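AP endonuclease, family 2 (PDB 3NGF) binds manganese in a TIM barrel and probably interconverts hydroxypyruvate and tartronate semialdehyde. Local coordinates at residues I97-H100 and Y101-L105; E118-R122 and K123-E127; K173-R177 and P178-V182; G194-T197 and R198-E201; V238-R241 and G242-C246. One frame throughout, in Å; residues are numbered along the deposited sequence.

Contact 1 (I97-H100 and Y101-L105)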
loop_
_atom_site.group_PDB
_atom_site.type_symbol
_atom_site.label_atom_id
_atom_site.label_comp_id
_atom_site.label_asym_id
_atom_site.label_seq_id
_atom_site.Cartn_x
_atom_site.Cartn_y
_atom_site.Cartn_z
ATOM N N ILE A 97 15.868 -6.149 -5.657
ATOM C CA ILE A 97 16.115 -4.828 -5.129
ATOM C C ILE A 97 15.146 -4.546 -3.984
ATOM O O ILE A 97 15.566 -4.138 -2.902
ATOM C CB ILE A 97 15.951 -3.744 -6.227
ATOM C CG1 ILE A 97 17.043 -3.881 -7.303
ATOM C CG2 ILE A 97 16.031 -2.336 -5.616
ATOM C CD1 ILE A 97 16.883 -2.884 -8.458
ATOM N N ALA A 98 13.855 -4.808 -4.217
ATOM C CA ALA A 98 12.838 -4.670 -3.153
ATOM C C ALA A 98 13.132 -5.543 -1.911
ATOM O O ALA A 98 12.996 -5.072 -0.783
ATOM C CB ALA A 98 11.449 -4.986 -3.714
ATOM N N LEU A 99 13.563 -6.780 -2.141
ATOM C CA LEU A 99 13.913 -7.739 -1.076
ATOM C C LEU A 99 15.081 -7.224 -0.240
ATOM O O LEU A 99 15.017 -7.290 1.000
ATOM C CB LEU A 99 14.199 -9.146 -1.651
ATOM C CG LEU A 99 14.539 -10.290 -0.684
ATOM C CD1 LEU A 99 13.476 -10.438 0.416
ATOM C CD2 LEU A 99 14.753 -11.633 -1.434
ATOM N N HIS A 100 16.119 -6.702 -0.893
ATOM C CA HIS A 100 17.260 -6.089 -0.184
ATOM C C HIS A 100 16.800 -5.039 0.815
ATOM O O HIS A 100 17.181 -5.079 1.985
ATOM C CB HIS A 100 18.285 -5.468 -1.155
ATOM C CG HIS A 100 19.293 -4.593 -0.483
ATOM N ND1 HIS A 100 20.307 -5.097 0.311
ATOM C CD2 HIS A 100 19.429 -3.242 -0.453
ATOM C CE1 HIS A 100 21.023 -4.093 0.792
ATOM N NE2 HIS A 100 20.521 -2.959 0.337
ATOM N N TYR A 101 15.932 -4.125 0.363
ATOM C CA TYR A 101 15.388 -3.122 1.255
ATOM C C TYR A 101 14.448 -3.702 2.306
ATOM O O TYR A 101 14.490 -3.295 3.473
ATOM C CB TYR A 101 14.659 -2.025 0.454
ATOM C CG TYR A 101 15.566 -0.995 -0.138
ATOM C CD1 TYR A 101 16.306 -1.266 -1.293
ATOM C CD2 TYR A 101 15.682 0.270 0.429
ATOM C CE1 TYR A 101 17.138 -0.324 -1.843
ATOM C CE2 TYR A 101 16.504 1.222 -0.120
ATOM C CZ TYR A 101 17.236 0.926 -1.253
ATOM O OH TYR A 101 18.065 1.877 -1.788
ATOM N N ALA A 102 13.612 -4.654 1.917
ATOM C CA ALA A 102 12.685 -5.284 2.879
ATOM C C ALA A 102 13.421 -5.982 4.016
ATOM O O ALA A 102 13.037 -5.849 5.169
ATOM C CB ALA A 102 11.744 -6.273 2.180
ATOM N N LEU A 103 14.512 -6.678 3.713
ATOM C CA LEU A 103 15.284 -7.301 4.784
ATOM C C LEU A 103 15.963 -6.249 5.675
ATOM O O LEU A 103 15.918 -6.360 6.910
ATOM C CB LEU A 103 16.277 -8.308 4.188
ATOM C CG LEU A 103 15.625 -9.501 3.466
ATOM C CD1 LEU A 103 16.674 -10.382 2.738
ATOM C CD2 LEU A 103 14.822 -10.367 4.458
ATOM N N ALA A 104 16.554 -5.222 5.073
ATOM C CA ALA A 104 17.155 -4.134 5.838
ATOM C C ALA A 104 16.210 -3.419 6.801
ATOM O O ALA A 104 16.604 -3.030 7.913
ATOM C CB ALA A 104 17.855 -3.126 4.908
ATOM N N LEU A 105 14.964 -3.227 6.365
ATOM C CA LEU A 105 13.958 -2.520 7.134
ATOM C C LEU A 105 13.026 -3.433 7.955
ATOM O O LEU A 105 12.087 -2.932 8.593
ATOM C CB LEU A 105 13.103 -1.655 6.189
ATOM C CG LEU A 105 13.842 -0.717 5.236
ATOM C CD1 LEU A 105 12.852 0.222 4.533
ATOM C CD2 LEU A 105 14.937 0.049 5.911
#
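His100 and Tyr101, neighbours on the last turns of helix 88-104, meet as an offset edge-to-face pair: the edge of the imidazole is turned toward the face of the phenol, the ring planes stand at 89° to each other and the centroids lie 5.5 Å apart. The closest atoms of the two rings are His100 CD2 and Tyr101 CD1, 3.8 Å from one another. Different first torsions bring the rings together: His100 CG lies anti to its own N (chi1 168°), Tyr101 CG beside its own N (chi1 -81°). The latter also lays the edge of the phenol against the preceding turn, where Tyr101 CD1 comes to 3.4 Å from Ile97 O.

The close packing begins on the inward side. Ala98 and Ala102 are buried, and their small methyls let the helix approach its surroundings; Ala102 touches Phe67 of strand 63-68, and the Tyr101 hydroxyl is hydrogen-bonded to Phe48 O. From buried Leu99 the packing runs out toward the surface, CD1 lying 3.8 Å from CG of Leu103, one turn further on. Ile97, His100 and Leu103 occupy the solvent side. Of these, Ile97 makes the loose contact: its CG2 comes no nearer than 4.4 Å to Tyr101 CE1, and the rest of the Ile97 chain extends away from Tyr101.

Successive i to i+4 backbone bonds, such as Leu103 N to Leu99 O at 2.8 Å, run beneath all of this. The pattern is that of an amphipathic outer helix of a TIM barrel, with one flank on the strands and the other toward solvent.

Contact 2 (E118-R122 and K123-E127)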
loop_
_atom_site.group_PDB
_atom_site.type_symbol
_atom_site.label_atom_id
_atom_site.label_comp_id
_atom_site.label_asym_id
_atom_site.label_seq_id
_atom_site.Cartn_x
_atom_site.Cartn_y
_atom_site.Cartn_z
ATOM N N GLU A 118 -3.895 -0.139 -20.455
ATOM C CA GLU A 118 -4.860 0.286 -21.467
ATOM C C GLU A 118 -4.229 0.146 -22.849
ATOM O O GLU A 118 -3.089 0.552 -23.054
ATOM C CB GLU A 118 -5.269 1.743 -21.232
ATOM C CG GLU A 118 -6.179 2.321 -22.319
ATOM C CD GLU A 118 -7.536 1.636 -22.369
ATOM O OE1 GLU A 118 -7.753 0.677 -21.595
ATOM O OE2 GLU A 118 -8.390 2.056 -23.181
ATOM N N GLY A 119 -4.957 -0.455 -23.785
ATOM C CA GLY A 119 -4.440 -0.667 -25.145
ATOM C C GLY A 119 -3.601 -1.933 -25.308
ATOM O O GLY A 119 -3.171 -2.262 -26.424
ATOM N N LEU A 120 -3.364 -2.653 -24.217
ATOM C CA LEU A 120 -2.729 -3.964 -24.302
ATOM C C LEU A 120 -3.799 -5.053 -24.260
ATOM O O LEU A 120 -4.934 -4.810 -23.833
ATOM C CB LEU A 120 -1.715 -4.161 -23.172
ATOM C CG LEU A 120 -0.532 -3.193 -23.100
ATOM C CD1 LEU A 120 0.424 -3.630 -21.959
ATOM C CD2 LEU A 120 0.224 -3.096 -24.431
ATOM N N ASP A 121 -3.438 -6.245 -24.734
ATOM C CA ASP A 121 -4.340 -7.397 -24.687
ATOM C C ASP A 121 -4.561 -7.849 -23.226
ATOM O O ASP A 121 -3.605 -8.161 -22.508
ATOM C CB ASP A 121 -3.787 -8.541 -25.546
ATOM C CG ASP A 121 -4.675 -9.770 -25.513
ATOM O OD1 ASP A 121 -5.722 -9.788 -26.195
ATOM O OD2 ASP A 121 -4.328 -10.718 -24.787
ATOM N N ARG A 122 -5.820 -7.861 -22.792
ATOM C CA ARG A 122 -6.145 -8.119 -21.388
ATOM C C ARG A 122 -5.673 -9.493 -20.929
ATOM O O ARG A 122 -5.108 -9.622 -19.851
ATOM C CB ARG A 122 -7.650 -7.967 -21.140
ATOM C CG ARG A 122 -8.043 -8.099 -19.676
ATOM C CD ARG A 122 -7.482 -6.931 -18.862
ATOM N NE ARG A 122 -7.660 -7.100 -17.420
ATOM C CZ ARG A 122 -7.383 -6.169 -16.511
ATOM N NH1 ARG A 122 -7.576 -6.431 -15.218
ATOM N NH2 ARG A 122 -6.936 -4.963 -16.879
ATOM N N LYS A 123 -5.890 -10.515 -21.752
ATOM C CA LYS A 123 -5.489 -11.865 -21.399
ATOM C C LYS A 123 -3.968 -11.969 -21.211
ATOM O O LYS A 123 -3.513 -12.590 -20.261
ATOM C CB LYS A 123 -5.989 -12.872 -22.453
ATOM C CG LYS A 123 -5.717 -14.343 -22.121
ATOM C CD LYS A 123 -6.143 -15.268 -23.284
ATOM C CE LYS A 123 -5.732 -16.732 -23.045
ATOM N NZ LYS A 123 -4.286 -17.005 -23.338
ATOM N N ALA A 124 -3.192 -11.361 -22.106
ATOM C CA ALA A 124 -1.724 -11.364 -21.977
ATOM C C ALA A 124 -1.318 -10.673 -20.679
ATOM O O ALA A 124 -0.393 -11.120 -19.985
ATOM C CB ALA A 124 -1.067 -10.655 -23.149
ATOM N N CYS A 125 -2.001 -9.584 -20.348
ATOM C CA CYS A 125 -1.668 -8.846 -19.133
ATOM C C CYS A 125 -1.920 -9.650 -17.864
ATOM O O CYS A 125 -1.087 -9.655 -16.938
ATOM C CB CYS A 125 -2.453 -7.528 -19.050
ATOM S SG CYS A 125 -1.955 -6.264 -20.262
ATOM N N GLU A 126 -3.075 -10.305 -17.816
ATOM C CA GLU A 126 -3.441 -11.130 -16.671
ATOM C C GLU A 126 -2.506 -12.321 -16.531
ATOM O O GLU A 126 -2.135 -12.667 -15.428
ATOM C CB GLU A 126 -4.884 -11.599 -16.768
ATOM C CG GLU A 126 -5.889 -10.464 -16.666
ATOM C CD GLU A 126 -7.334 -10.912 -16.736
ATOM O OE1 GLU A 126 -7.589 -12.147 -16.846
ATOM O OE2 GLU A 126 -8.236 -10.024 -16.700
ATOM N N GLU A 127 -2.132 -12.929 -17.654
ATOM C CA GLU A 127 -1.172 -14.028 -17.654
ATOM C C GLU A 127 0.187 -13.596 -17.112
ATOM O O GLU A 127 0.803 -14.319 -16.326
ATOM C CB GLU A 127 -1.029 -14.640 -19.059
ATOM C CG GLU A 127 -2.146 -15.614 -19.347
ATOM C CD GLU A 127 -2.137 -16.177 -20.743
ATOM O OE1 GLU A 127 -1.278 -15.786 -21.574
ATOM O OE2 GLU A 127 -3.022 -17.021 -21.004
HETATM O O HOH W 1 -7.705 -10.455 -24.134
HETATM O O HOH W 2 -9.087 -9.180 -14.103
#
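The chain turns from loop into helix 122-140 at Asp121, the N-cap, whose carbonyl O accepts the first i to i+4 bond from Cys125 N at 3.0 Å. Asp121 caps with its side chain too. With CG anti to its own N (chi1 179°), OD2 swings over the opening turn and takes Ala124 N at 3.0 Å, met on the anti side of the carboxylate. The other oxygen, OD1, accepts from a water that in turn accepts from Lys123 N, so the short aspartate serves two amides of the first turn.

One residue on, the Arg122 chain bends at chi2 and carries its guanidinium along the helix to Glu126. NE donates to OE2 at 3.1 Å with an N-H...O angle of 163°; the oxygen lies in the guanidinium plane, although the carboxylate itself is turned 86° from it. A second water donates to the same OE2. Both ends have further partners: Arg122 NH2 bonds Phe161 O, and Glu126 OE1 pairs with Arg174. Leu120 CB rests 3.6 Å from SG of Cys125, whose small side chain is buried between the loop and the helix's first turn.

Lys123 and Glu127 form another i to i+4 salt bridge, NZ to OE2, 2.7 Å. An acid at the positive helix start probably stabilises it electrostatically, and the two salt bridges probably add to the stability of the first turns.

Contact 3 (K173-R177 and P178-V182)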
loop_
_atom_site.group_PDB
_atom_site.type_symbol
_atom_site.label_atom_id
_atom_site.label_comp_id
_atom_site.label_asym_id
_atom_site.label_seq_id
_atom_site.Cartn_x
_atom_site.Cartn_y
_atom_site.Cartn_z
ATOM N N LYS A 173 -6.561 -15.480 -6.382
ATOM C CA LYS A 173 -6.887 -16.907 -6.346
ATOM C C LYS A 173 -6.212 -17.653 -7.501
ATOM O O LYS A 173 -5.730 -18.775 -7.331
ATOM C CB LYS A 173 -8.410 -17.127 -6.372
ATOM C CG LYS A 173 -9.070 -16.973 -5.010
ATOM C CD LYS A 173 -10.574 -17.142 -5.066
ATOM C CE LYS A 173 -11.252 -16.556 -3.822
ATOM N NZ LYS A 173 -12.731 -16.424 -4.068
ATOM N N ARG A 174 -6.154 -17.019 -8.670
ATOM C CA ARG A 174 -5.471 -17.622 -9.813
ATOM C C ARG A 174 -3.967 -17.738 -9.593
ATOM O O ARG A 174 -3.367 -18.724 -10.032
ATOM C CB ARG A 174 -5.774 -16.872 -11.089
ATOM C CG ARG A 174 -7.263 -16.930 -11.446
ATOM C CD ARG A 174 -7.618 -15.971 -12.553
ATOM N NE ARG A 174 -6.914 -16.229 -13.809
ATOM C CZ ARG A 174 -6.915 -15.380 -14.843
ATOM N NH1 ARG A 174 -7.576 -14.211 -14.780
ATOM N NH2 ARG A 174 -6.251 -15.687 -15.944
ATOM N N VAL A 175 -3.389 -16.768 -8.879
ATOM C CA VAL A 175 -1.941 -16.778 -8.534
ATOM C C VAL A 175 -1.617 -18.008 -7.674
ATOM O O VAL A 175 -0.577 -18.677 -7.872
ATOM C CB VAL A 175 -1.515 -15.476 -7.819
ATOM C CG1 VAL A 175 -0.119 -15.594 -7.161
ATOM C CG2 VAL A 175 -1.583 -14.288 -8.796
ATOM N N ASN A 176 -2.503 -18.301 -6.718
ATOM C CA ASN A 176 -2.451 -19.535 -5.931
ATOM C C ASN A 176 -1.159 -19.623 -5.115
ATOM O O ASN A 176 -0.413 -20.610 -5.202
ATOM C CB ASN A 176 -2.629 -20.761 -6.835
ATOM C CG ASN A 176 -3.022 -22.014 -6.064
ATOM O OD1 ASN A 176 -3.873 -21.964 -5.187
ATOM N ND2 ASN A 176 -2.407 -23.154 -6.412
ATOM N N ARG A 177 -0.910 -18.572 -4.316
ATOM C CA ARG A 177 0.230 -18.536 -3.401
ATOM C C ARG A 177 -0.240 -17.919 -2.086
ATOM O O ARG A 177 -0.846 -16.837 -2.095
ATOM C CB ARG A 177 1.378 -17.704 -3.974
ATOM C CG ARG A 177 1.999 -18.295 -5.254
ATOM C CD ARG A 177 2.835 -19.525 -4.947
ATOM N NE ARG A 177 3.611 -19.972 -6.101
ATOM C CZ ARG A 177 3.121 -20.658 -7.122
ATOM N NH1 ARG A 177 1.853 -21.026 -7.147
ATOM N NH2 ARG A 177 3.920 -21.009 -8.126
ATOM N N PRO A 178 0.065 -18.584 -0.951
ATOM C CA PRO A 178 -0.480 -18.077 0.327
ATOM C C PRO A 178 0.043 -16.703 0.751
ATOM O O PRO A 178 -0.685 -15.948 1.428
ATOM C CB PRO A 178 -0.073 -19.153 1.326
ATOM C CG PRO A 178 -0.058 -20.416 0.496
ATOM C CD PRO A 178 0.559 -19.976 -0.820
ATOM N N ASN A 179 1.269 -16.361 0.345
ATOM C CA ASN A 179 1.844 -15.044 0.687
ATOM C C ASN A 179 1.568 -13.961 -0.393
ATOM O O ASN A 179 2.414 -13.100 -0.685
ATOM C CB ASN A 179 3.334 -15.155 1.030
ATOM C CG ASN A 179 4.179 -15.558 -0.141
ATOM O OD1 ASN A 179 3.780 -16.416 -0.958
ATOM N ND2 ASN A 179 5.374 -14.964 -0.234
ATOM N N VAL A 180 0.359 -14.000 -0.949
ATOM C CA VAL A 180 -0.114 -12.971 -1.867
ATOM C C VAL A 180 -1.496 -12.562 -1.367
ATOM O O VAL A 180 -2.291 -13.439 -0.960
ATOM C CB VAL A 180 -0.207 -13.497 -3.310
ATOM C CG1 VAL A 180 -0.822 -12.483 -4.235
ATOM C CG2 VAL A 180 1.163 -13.914 -3.834
ATOM N N ALA A 181 -1.777 -11.257 -1.357
ATOM C CA ALA A 181 -3.092 -10.745 -0.959
ATOM C C ALA A 181 -3.373 -9.390 -1.569
ATOM O O ALA A 181 -2.598 -8.880 -2.363
ATOM C CB ALA A 181 -3.233 -10.691 0.564
ATOM N N VAL A 182 -4.514 -8.834 -1.204
ATOM C CA VAL A 182 -4.970 -7.542 -1.687
ATOM C C VAL A 182 -4.613 -6.447 -0.676
ATOM O O VAL A 182 -4.662 -6.659 0.552
ATOM C CB VAL A 182 -6.489 -7.561 -1.893
ATOM C CG1 VAL A 182 -7.026 -6.157 -2.363
ATOM C CG2 VAL A 182 -6.867 -8.651 -2.926
HETATM O O HOH W 3 -3.403 -15.793 -1.660
#
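Val180 meets Val175 and Arg177 as the chain passes from helix 165-175 into strand 180-185, and its side chain can be traced outward. CB lies 3.6 Å from Arg177 O, the carbonyl that also receives a weak hydrogen bond from Val180 N (3.3 Å, 130°) and so closes a type I beta turn, Arg177 to Val180. Beyond CB the chain forks. A chi1 of 174° puts CG1 anti to the backbone N and CG2 beside it, and CG2 makes the contact: it sits 3.8 Å from Arg177 CB and 3.9 Å from Val175 CG1. The two valines cross at about a right angle, branch against branch, a compact apolar join suited to a beta-branched residue entering a strand.

Pro178 fits the second position of the turn, where its ring fixes phi near the required value. Asn176 ends the helix with positive phi, a conformation that asparagine tolerates better than most residues. Its carbonyl O takes Arg177 NH1 at 3.0 Å, from above the carbonyl plane. The bend at chi2 (-73°) folds the arginine back to this bond, while NE forms a salt bridge with Asp138. Asn179 sends ND2 to the carbonyls of Ile145 and Ala137. A water can donate to Arg177 O or Val180 O, 2.8 and 2.7 Å away.

This turn completes the beta-alpha-beta unit of strand 146-149, helix 165-175 and strand 180-185. Val180 packs between the helix, through Val172, and helix 122-140, through Ala137, while backbone bonds from Asn179 and Ala181 to Val147 seat the new strand beside 146-149.

Contact 4 (G194-T197 and R198-E201)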
loop_
_atom_site.group_PDB
_atom_site.type_symbol
_atom_site.label_atom_id
_atom_site.label_comp_id
_atom_site.label_asym_id
_atom_site.label_seq_id
_atom_site.Cartn_x
_atom_site.Cartn_y
_atom_site.Cartn_z
ATOM N N GLY A 194 -17.837 0.861 -3.800
ATOM C CA GLY A 194 -18.802 1.128 -2.749
ATOM C C GLY A 194 -19.136 -0.088 -1.897
ATOM O O GLY A 194 -18.375 -1.054 -1.851
ATOM N N ASP A 195 -20.257 -0.028 -1.176
ATOM C CA ASP A 195 -20.743 -1.145 -0.331
ATOM C C ASP A 195 -19.635 -1.685 0.573
ATOM O O ASP A 195 -19.398 -2.896 0.635
ATOM C CB ASP A 195 -21.279 -2.289 -1.220
ATOM C CG ASP A 195 -22.245 -3.210 -0.512
ATOM O OD1 ASP A 195 -22.871 -2.837 0.514
ATOM O OD2 ASP A 195 -22.431 -4.336 -1.018
ATOM N N LEU A 196 -18.990 -0.788 1.304
ATOM C CA LEU A 196 -17.712 -1.121 1.937
ATOM C C LEU A 196 -17.809 -2.093 3.100
ATOM O O LEU A 196 -16.926 -2.936 3.256
ATOM C CB LEU A 196 -16.986 0.144 2.385
ATOM C CG LEU A 196 -16.671 1.198 1.327
ATOM C CD1 LEU A 196 -15.919 2.364 1.980
ATOM C CD2 LEU A 196 -15.893 0.667 0.121
ATOM N N THR A 197 -18.863 -2.010 3.911
ATOM C CA THR A 197 -19.012 -2.929 5.047
ATOM C C THR A 197 -19.139 -4.369 4.579
ATOM O O THR A 197 -18.387 -5.267 5.023
ATOM C CB THR A 197 -20.190 -2.559 5.932
ATOM O OG1 THR A 197 -19.988 -1.237 6.426
ATOM C CG2 THR A 197 -20.322 -3.535 7.119
ATOM N N ARG A 198 -20.031 -4.566 3.620
ATOM C CA ARG A 198 -20.251 -5.891 3.044
ATOM C C ARG A 198 -19.081 -6.348 2.184
ATOM O O ARG A 198 -18.761 -7.547 2.146
ATOM C CB ARG A 198 -21.592 -5.906 2.286
ATOM C CG ARG A 198 -22.783 -5.722 3.218
ATOM C CD ARG A 198 -23.001 -6.905 4.150
ATOM N NE ARG A 198 -24.250 -6.721 4.890
ATOM C CZ ARG A 198 -24.356 -6.364 6.164
ATOM N NH1 ARG A 198 -23.286 -6.205 6.936
ATOM N NH2 ARG A 198 -25.569 -6.191 6.680
ATOM N N LEU A 199 -18.366 -5.394 1.579
ATOM C CA LEU A 199 -17.174 -5.724 0.816
ATOM C C LEU A 199 -16.061 -6.262 1.740
ATOM O O LEU A 199 -15.448 -7.299 1.451
ATOM C CB LEU A 199 -16.650 -4.496 0.105
ATOM C CG LEU A 199 -15.470 -4.641 -0.834
ATOM C CD1 LEU A 199 -15.787 -5.611 -1.965
ATOM C CD2 LEU A 199 -15.033 -3.239 -1.405
ATOM N N ILE A 200 -15.812 -5.536 2.834
ATOM C CA ILE A 200 -14.820 -5.937 3.848
ATOM C C ILE A 200 -15.127 -7.317 4.367
ATOM O O ILE A 200 -14.218 -8.164 4.478
ATOM C CB ILE A 200 -14.730 -4.925 5.034
ATOM C CG1 ILE A 200 -14.134 -3.599 4.533
ATOM C CG2 ILE A 200 -13.900 -5.515 6.182
ATOM C CD1 ILE A 200 -14.194 -2.424 5.541
ATOM N N GLU A 201 -16.408 -7.556 4.631
ATOM C CA GLU A 201 -16.880 -8.849 5.097
ATOM C C GLU A 201 -16.664 -9.974 4.076
ATOM O O GLU A 201 -16.221 -11.089 4.462
ATOM C CB GLU A 201 -18.342 -8.734 5.546
ATOM C CG GLU A 201 -18.459 -7.952 6.875
ATOM C CD GLU A 201 -19.866 -7.577 7.255
ATOM O OE1 GLU A 201 -20.766 -7.708 6.420
ATOM O OE2 GLU A 201 -20.075 -7.152 8.414
HETATM O O HOH W 4 -21.896 -2.305 3.018
#
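Thr197 and Glu201, one turn apart on helix 196-202, lie side by side and point the same way, with the methyl CG2 of Thr197 in van der Waals contact, 3.8 Å, with Glu201 OE2. Threonine suits the place through its small branched side chain, which also touches Tyr230 and Val234 of helix 228-237. The extended glutamate passes close to the backbone, its CG 3.3 Å from Thr197 O.

Arg198, next after Thr197 and three residues before Glu201, reaches the same carboxylate. Bent at chi2 (-68°), it brings NH1 to Glu201 OE1 at 3.0 Å on the syn side, a salt bridge whose N-H...O angle is 145° and whose oxygen is tilted from the guanidinium plane. The same NH1 is 4.0 Å from Thr197 CG2. Toward Asp195, by contrast, Arg198 offers only its aliphatic root: the two chains cross obliquely, carboxylate and guanidinium planes 62° apart, and Arg198 CB is 3.8 Å from Asp195 OD2.

Asp195 stands at the N-cap, yet its carboxylate makes no direct capping bond. A water donates to OD1 and accepts from Arg198 N, so an acid here still serves the helix start at one remove. Asp195 O takes Leu199 N as the first backbone bond at 2.9 Å.

The buried flank is aliphatic. Leu196 packs on Leu231 and Ala189, Ile200 on Val234, and Leu199 on Leu166. Polar residues on one side and branched aliphatics on the other mark a short amphipathic helix on the outside of a TIM barrel, whose N-cap residue reaches the first turn through water.

Contact 5 (V238-R241 and G242-C246)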
loop_
_atom_site.group_PDB
_atom_site.type_symbol
_atom_site.label_atom_id
_atom_site.label_comp_id
_atom_site.label_asym_id
_atom_site.label_seq_id
_atom_site.Cartn_x
_atom_site.Cartn_y
_atom_site.Cartn_z
ATOM N N VAL A 238 -14.230 -8.016 11.993
ATOM C CA VAL A 238 -13.813 -9.134 11.156
ATOM C C VAL A 238 -12.484 -9.757 11.600
ATOM O O VAL A 238 -12.060 -10.750 11.029
ATOM C CB VAL A 238 -13.735 -8.753 9.657
ATOM C CG1 VAL A 238 -15.112 -8.236 9.174
ATOM C CG2 VAL A 238 -12.633 -7.724 9.397
ATOM N N GLY A 239 -11.841 -9.190 12.615
ATOM C CA GLY A 239 -10.595 -9.741 13.134
ATOM C C GLY A 239 -9.362 -9.279 12.386
ATOM O O GLY A 239 -8.341 -9.955 12.414
ATOM N N TYR A 240 -9.424 -8.108 11.751
ATOM C CA TYR A 240 -8.247 -7.562 11.083
ATOM C C TYR A 240 -7.258 -7.060 12.118
ATOM O O TYR A 240 -7.629 -6.274 12.978
ATOM C CB TYR A 240 -8.625 -6.420 10.138
ATOM C CG TYR A 240 -7.438 -5.843 9.417
ATOM C CD1 TYR A 240 -6.753 -6.587 8.455
ATOM C CD2 TYR A 240 -6.987 -4.570 9.696
ATOM C CE1 TYR A 240 -5.653 -6.068 7.804
ATOM C CE2 TYR A 240 -5.863 -4.046 9.058
ATOM C CZ TYR A 240 -5.219 -4.791 8.108
ATOM O OH TYR A 240 -4.146 -4.247 7.468
ATOM N N ARG A 241 -6.013 -7.517 12.041
ATOM C CA ARG A 241 -4.973 -7.080 12.962
ATOM C C ARG A 241 -3.696 -6.670 12.248
ATOM O O ARG A 241 -2.599 -6.748 12.815
ATOM C CB ARG A 241 -4.697 -8.203 13.984
ATOM C CG ARG A 241 -5.949 -8.656 14.733
ATOM C CD ARG A 241 -6.400 -7.702 15.817
ATOM N NE ARG A 241 -7.542 -8.257 16.547
ATOM C CZ ARG A 241 -8.825 -8.127 16.193
ATOM N NH1 ARG A 241 -9.189 -7.423 15.106
ATOM N NH2 ARG A 241 -9.764 -8.696 16.946
ATOM N N GLY A 242 -3.823 -6.242 10.997
ATOM C CA GLY A 242 -2.709 -5.609 10.285
ATOM C C GLY A 242 -2.658 -4.132 10.651
ATOM O O GLY A 242 -3.141 -3.740 11.707
ATOM N N TRP A 243 -2.080 -3.313 9.776
ATOM C CA TRP A 243 -1.959 -1.883 10.003
ATOM C C TRP A 243 -2.916 -1.144 9.082
ATOM O O TRP A 243 -3.336 -1.682 8.060
ATOM C CB TRP A 243 -0.542 -1.402 9.696
ATOM C CG TRP A 243 0.523 -1.872 10.648
ATOM C CD1 TRP A 243 1.142 -3.067 10.642
ATOM C CD2 TRP A 243 1.084 -1.134 11.727
ATOM N NE1 TRP A 243 2.074 -3.134 11.650
ATOM C CE2 TRP A 243 2.059 -1.955 12.336
ATOM C CE3 TRP A 243 0.874 0.151 12.234
ATOM C CZ2 TRP A 243 2.795 -1.546 13.446
ATOM C CZ3 TRP A 243 1.623 0.560 13.352
ATOM C CH2 TRP A 243 2.575 -0.272 13.919
ATOM N N VAL A 244 -3.213 0.090 9.432
ATOM C CA VAL A 244 -4.014 0.977 8.602
ATOM C C VAL A 244 -3.142 2.147 8.159
ATOM O O VAL A 244 -2.739 2.979 8.993
ATOM C CB VAL A 244 -5.276 1.479 9.353
ATOM C CG1 VAL A 244 -6.099 2.403 8.461
ATOM C CG2 VAL A 244 -6.122 0.302 9.805
ATOM N N GLY A 245 -2.799 2.187 6.873
ATOM C CA GLY A 245 -1.923 3.235 6.334
ATOM C C GLY A 245 -2.660 4.540 6.085
ATOM O O GLY A 245 -3.734 4.536 5.492
ATOM N N CYS A 246 -2.083 5.646 6.546
ATOM C CA CYS A 246 -2.663 6.988 6.356
ATOM C C CYS A 246 -2.115 7.682 5.089
ATOM O O CYS A 246 -1.300 8.621 5.142
ATOM C CB CYS A 246 -2.414 7.839 7.601
ATOM S SG CYS A 246 -3.176 7.147 9.096
#
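A Schellman motif closes helix 228-237 just before the last barrel strand, 243-246, and Tyr240, in the connection, packs on the start of the strand. Gly239 supplies the positive phi of the motif; glycine, lacking CB, accommodates these backbone angles. Tyr240 then swings CG anti to its backbone N (chi1 -179°), which lays the ring over the Arg241-Gly242 peptide. Gly242 N sits over the centre of one ring face, 3.4 Å above the plane, and Gly242 CA is 3.4 Å from Tyr240 CZ. Glycine suits this spot, as the phenol occupies the room a CB would need.

At the ring's edge, OH donates to Trp243 O at 2.8 Å, with the donor tilted 27° from the carbonyl plane. Val244 CG2 flanks the ring edge more loosely, 4.4 Å from Tyr240 CE2. Arg241, bent at chi2, folds NH1 back to Tyr240 O at 2.9 Å, meeting that oxygen from above its carbonyl plane.

Phe207 also meets the Tyr240 ring, and Trp243 makes a cation-pi contact with Arg11 of the first strand. The arrangement is an alpha-to-beta connection of a TIM barrel, leading into the strand that directly precedes the manganese ligand Glu247.

The five contacts follow one another along the chain, all within a single eight-stranded TIM barrel. Contacts 1, 2 and 4 lie on helices 88-104, 122-140 and 196-202 of its outer layer, whereas contacts 3 and 5 lead into strands 180-185 and 243-246 of the same closed sheet, their centres about 19 Å apart. Contacts 2 and 3 touch through the Glu126-Arg174 salt bridge (OE1 to NH1, 2.9 Å). Contacts 4 and 5 pack where Ile200 and Glu201 meet Val238. Contact 1 lies across the chain's centre from contact 4, about 33 Å between centres. Strand 180-185 ends in the manganese ligand Asp185, and strand 243-246 is followed by Glu247; contacts 1 and 2 are structural packing of the outer layer.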